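Local coordinates for uncharacterized protein (Bacillus thuringiensis serovar kurstaki, PDB 4XE7), which probably polymerises, as a ParM-like bacterial actin, into nucleotide-dependent cytoskeletal filaments that move plasmid DNA apart before cell division, at residues E34-P39 / M134-A139; D67-L72 / A138-K143. One frame throughout, in Å; residues are numbered along the deposited sequence.

Contact 1 (E34-P39 / M134-A139); sequences ESFAIP and MAVAAA
Phe36 reaches from its strand to the side of a helix and sets the tip of its ring against Val136. Its CB already points toward the helix, and a chi1 of 60° turns the ring so that CZ and CE1 meet Val136. One flank of the ring runs beside its own strand: Ile38 CG1 lies in the ring plane, 3.8 Å from Phe36 CE2. The other flank leads to CE1, which comes within 4.2 Å of Val136 CG1 and, more loosely, 4.5 Å of Ala137 CB. The far end, CZ, makes the closest approach, 3.8 Å from Val136 CB and as near to its CG1 methyl. Val136 meets the ring obliquely, whereas the backbone N of Ala137 stands at the ring edge. CG1 of Val136 is placed for this by lying anti to the backbone N (chi1 176°). Phe26 and Ile24 of strand 21-27 and Ser133 of the helix also touch the Phe36 ring, while Phe179 of strand 173-179 packs on Val136. Helix 123-140 thus rests here on the sheet that carries strands 21-27, 33-45 and 173-179, in a protein of the actin-like family. Between Phe36, Val136 and Ala137, all buried, the contact is apolar and non-directional; one turn on, the salt bridge from Glu34 to Arg140 supplies the polar tie between strand and helix.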
# COMPACT_ATOMS: atom_id res chain seq x y z
N GLU A 34 -3.65 -8.91 -7.34
CA GLU A 34 -2.27 -8.45 -7.51
C GLU A 34 -2.20 -6.94 -7.25
O GLU A 34 -3.06 -6.19 -7.72
CB GLU A 34 -1.78 -8.80 -8.93
CG GLU A 34 -0.31 -8.60 -9.16
CD GLU A 34 0.20 -9.37 -10.37
OE1 GLU A 34 -0.19 -10.54 -10.53
OE2 GLU A 34 0.97 -8.80 -11.18
N SER A 35 -1.21 -6.49 -6.50
CA SER A 35 -1.12 -5.09 -6.10
C SER A 35 0.28 -4.52 -6.25
O SER A 35 1.28 -5.22 -6.03
CB SER A 35 -1.56 -4.90 -4.65
OG SER A 35 -2.90 -5.30 -4.47
N PHE A 36 0.32 -3.24 -6.62
CA PHE A 36 1.56 -2.46 -6.54
C PHE A 36 1.23 -0.99 -6.31
O PHE A 36 0.07 -0.56 -6.38
CB PHE A 36 2.42 -2.65 -7.79
CG PHE A 36 1.74 -2.23 -9.08
CD1 PHE A 36 1.05 -3.15 -9.85
CD2 PHE A 36 1.82 -0.91 -9.52
CE1 PHE A 36 0.44 -2.77 -11.03
CE2 PHE A 36 1.22 -0.52 -10.72
CZ PHE A 36 0.51 -1.46 -11.46
N ALA A 37 2.27 -0.22 -6.02
CA ALA A 37 2.15 1.21 -5.75
C ALA A 37 3.09 2.00 -6.66
O ALA A 37 4.24 1.62 -6.86
CB ALA A 37 2.47 1.50 -4.31
N ILE A 38 2.59 3.10 -7.19
CA ILE A 38 3.43 4.01 -7.95
C ILE A 38 3.50 5.33 -7.19
O ILE A 38 2.47 5.96 -6.95
CB ILE A 38 2.90 4.24 -9.37
CG1 ILE A 38 2.82 2.91 -10.13
CG2 ILE A 38 3.79 5.21 -10.14
CD1 ILE A 38 2.37 3.02 -11.60
N PRO A 39 4.71 5.75 -6.78
CA PRO A 39 4.78 7.01 -6.05
C PRO A 39 4.26 8.18 -6.90
O PRO A 39 4.45 8.24 -8.13
CB PRO A 39 6.27 7.17 -5.73
CG PRO A 39 6.88 5.80 -5.94
CD PRO A 39 6.04 5.14 -6.99
N MET A 134 -2.92 1.67 -14.33
CA MET A 134 -3.83 0.89 -15.19
C MET A 134 -3.09 0.23 -16.35
O MET A 134 -3.36 -0.92 -16.70
CB MET A 134 -4.93 1.78 -15.77
CG MET A 134 -5.97 2.27 -14.80
SD MET A 134 -7.15 3.38 -15.62
CE MET A 134 -8.24 3.70 -14.21
N ALA A 135 -2.19 0.99 -16.98
CA ALA A 135 -1.45 0.50 -18.15
C ALA A 135 -0.49 -0.62 -17.79
O ALA A 135 -0.32 -1.57 -18.55
CB ALA A 135 -0.67 1.64 -18.83
N VAL A 136 0.17 -0.49 -16.64
CA VAL A 136 1.09 -1.53 -16.19
C VAL A 136 0.35 -2.84 -15.90
O VAL A 136 0.79 -3.92 -16.31
CB VAL A 136 1.89 -1.10 -14.94
CG1 VAL A 136 2.79 -2.26 -14.44
CG2 VAL A 136 2.75 0.12 -15.27
N ALA A 137 -0.79 -2.76 -15.22
CA ALA A 137 -1.59 -3.96 -14.96
C ALA A 137 -2.09 -4.58 -16.25
O ALA A 137 -2.15 -5.82 -16.38
CB ALA A 137 -2.76 -3.64 -14.06
N ALA A 138 -2.48 -3.73 -17.19
CA ALA A 138 -2.99 -4.24 -18.45
C ALA A 138 -1.86 -4.95 -19.20
O ALA A 138 -2.06 -6.04 -19.76
CB ALA A 138 -3.60 -3.12 -19.29
N ALA A 139 -0.67 -4.35 -19.17
CA ALA A 139 0.53 -4.97 -19.73
C ALA A 139 0.82 -6.32 -19.05
O ALA A 139 1.08 -7.30 -19.74
CB ALA A 139 1.73 -4.04 -19.58

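Contact 2 (D67-L72 / A138-K143); sequences DEDIEL and AARIGK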
# COMPACT_ATOMS: atom_id res chain seq x y z
N ASP A 67 8.36 -6.19 -8.95
CA ASP A 67 7.77 -4.97 -9.50
C ASP A 67 8.85 -4.21 -10.24
O ASP A 67 8.96 -3.00 -10.14
CB ASP A 67 7.14 -4.10 -8.40
CG ASP A 67 5.97 -4.78 -7.69
OD1 ASP A 67 5.22 -5.55 -8.34
OD2 ASP A 67 5.78 -4.53 -6.48
N GLU A 68 9.67 -4.93 -10.99
CA GLU A 68 10.73 -4.29 -11.75
C GLU A 68 10.11 -3.46 -12.85
O GLU A 68 10.72 -2.50 -13.33
CB GLU A 68 11.71 -5.31 -12.33
CG GLU A 68 12.52 -6.05 -11.28
CD GLU A 68 13.48 -7.07 -11.86
OE1 GLU A 68 13.01 -7.98 -12.58
OE2 GLU A 68 14.70 -6.98 -11.59
N ASP A 69 8.87 -3.78 -13.23
CA ASP A 69 8.28 -3.09 -14.37
C ASP A 69 7.83 -1.66 -14.05
O ASP A 69 7.42 -0.94 -14.96
CB ASP A 69 7.12 -3.89 -14.96
CG ASP A 69 6.01 -4.17 -13.95
OD1 ASP A 69 6.15 -3.84 -12.75
OD2 ASP A 69 4.99 -4.76 -14.37
N ILE A 70 7.91 -1.24 -12.79
CA ILE A 70 7.56 0.14 -12.47
C ILE A 70 8.78 0.97 -12.07
O ILE A 70 8.65 2.15 -11.75
CB ILE A 70 6.53 0.24 -11.36
CG1 ILE A 70 7.08 -0.36 -10.07
CG2 ILE A 70 5.23 -0.45 -11.79
CD1 ILE A 70 6.27 -0.04 -8.86
N GLU A 71 9.96 0.34 -12.11
CA GLU A 71 11.22 1.03 -11.82
C GLU A 71 11.54 2.08 -12.89
O GLU A 71 12.16 3.11 -12.62
CB GLU A 71 12.38 0.02 -11.73
CG GLU A 71 12.23 -0.98 -10.58
CD GLU A 71 13.35 -2.02 -10.53
OE1 GLU A 71 14.30 -1.93 -11.34
OE2 GLU A 71 13.26 -2.94 -9.68
N LEU A 72 11.10 1.81 -14.11
CA LEU A 72 11.38 2.73 -15.20
C LEU A 72 10.11 3.03 -15.98
O LEU A 72 9.76 2.30 -16.92
CB LEU A 72 12.46 2.14 -16.12
CG LEU A 72 13.35 3.11 -16.88
CD1 LEU A 72 14.45 2.33 -17.59
CD2 LEU A 72 12.56 3.94 -17.88
N ALA A 138 -2.48 -3.73 -17.19
CA ALA A 138 -2.99 -4.24 -18.45
C ALA A 138 -1.86 -4.95 -19.20
O ALA A 138 -2.06 -6.04 -19.76
CB ALA A 138 -3.60 -3.12 -19.29
N ALA A 139 -0.67 -4.35 -19.17
CA ALA A 139 0.53 -4.97 -19.73
C ALA A 139 0.82 -6.32 -19.05
O ALA A 139 1.08 -7.30 -19.74
CB ALA A 139 1.73 -4.04 -19.58
N ARG A 140 0.74 -6.37 -17.72
CA ARG A 140 1.01 -7.59 -16.96
C ARG A 140 0.10 -8.75 -17.34
O ARG A 140 0.50 -9.90 -17.31
CB ARG A 140 0.87 -7.34 -15.46
CG ARG A 140 1.98 -6.50 -14.88
CD ARG A 140 1.84 -6.40 -13.37
NE ARG A 140 2.96 -5.66 -12.82
CZ ARG A 140 3.25 -5.60 -11.53
NH1 ARG A 140 2.46 -6.23 -10.66
NH2 ARG A 140 4.30 -4.90 -11.11
N ILE A 141 -1.14 -8.46 -17.69
CA ILE A 141 -2.07 -9.52 -18.00
C ILE A 141 -2.21 -9.68 -19.52
O ILE A 141 -3.11 -10.36 -20.00
CB ILE A 141 -3.42 -9.27 -17.32
CG1 ILE A 141 -4.19 -8.14 -17.99
CG2 ILE A 141 -3.20 -8.94 -15.85
CD1 ILE A 141 -5.53 -7.87 -17.33
N GLY A 142 -1.28 -9.09 -20.25
CA GLY A 142 -1.16 -9.30 -21.68
C GLY A 142 -2.28 -8.77 -22.55
O GLY A 142 -2.62 -9.38 -23.56
N LYS A 143 -2.84 -7.62 -22.18
CA LYS A 143 -3.95 -7.05 -22.93
C LYS A 143 -3.69 -5.61 -23.33
O LYS A 143 -3.44 -4.75 -22.46
CB LYS A 143 -5.25 -7.11 -22.11
CG LYS A 143 -5.74 -8.51 -21.71
CD LYS A 143 -6.95 -8.34 -20.77
CE LYS A 143 -7.33 -9.64 -20.05
NZ LYS A 143 -8.00 -10.59 -20.98
O HOH W 1 2.83 -6.48 -7.76
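Arg140 stretches across to Asp69 and Asp67 and forms a salt-bridge network with both carboxylates. The tight part is its side-on grip of Asp69: NE of Arg140 gives a hydrogen bond of 2.7 Å to Asp69 OD2, and NH2 of Arg140 one of 2.7 Å to Asp69 OD1. Each oxygen uses its syn lone pair, and the two groups lie nearly coplanar, 19° apart, which fixes the rotation of the guanidinium. An Arg140 chain extended from CG to NE carries the group that far, while a chi1 of 59° swings the Asp69 carboxylate so that both oxygens meet NE and NH2. Tyr184 OH also bonds Asp69 OD2, giving that oxygen a second partner.

The Asp67 side is looser. Arg140 NH2 reaches Asp67 OD1 at 3.0 Å, but from above the carboxylate plane, 35° out of it. Beside this bond a water bridges the two groups, donating to Asp67 OD1 at 2.6 Å and accepting from Arg140 NH1 at 2.9 Å. With Glu34 also at NH1, the cation would probably stabilise the charged form of the three carboxylates gathered at it.

Just beyond Arg140 the helix closes in a Schellman motif, with Gly142 N bonded to Ala139 O and Lys143 N to Ala138 O. The network therefore ties the C-terminal end of helix 123-140 to the loop and short 3-10 turn at 67-70 that lead to strand 73-79, with Phe36 of strand 33-45 and Phe26 of strand 21-27 packing against Arg140.

From the N terminus, the chain first lays down strand 33-45, then passes through the loop holding 67-72, then strand 73-79, and later enters helix 123-140. Contact 1 closes a span of 94 residues between 34-39 and 134-139; contact 2 starts inside that span and closes 65 residues. The two loops thus start at different points and end on the same stretch of helix 123-140, overlapping at Ala138 and Ala139, with the second closing a few residues later. Their centres are about 6 Å apart, and Val136 CG1 packs 3.3 Å from Asp69 OD2. Together they fasten one helix, by a buried apolar face and a more exposed charged end, to a sheet strand and to the loop that follows it.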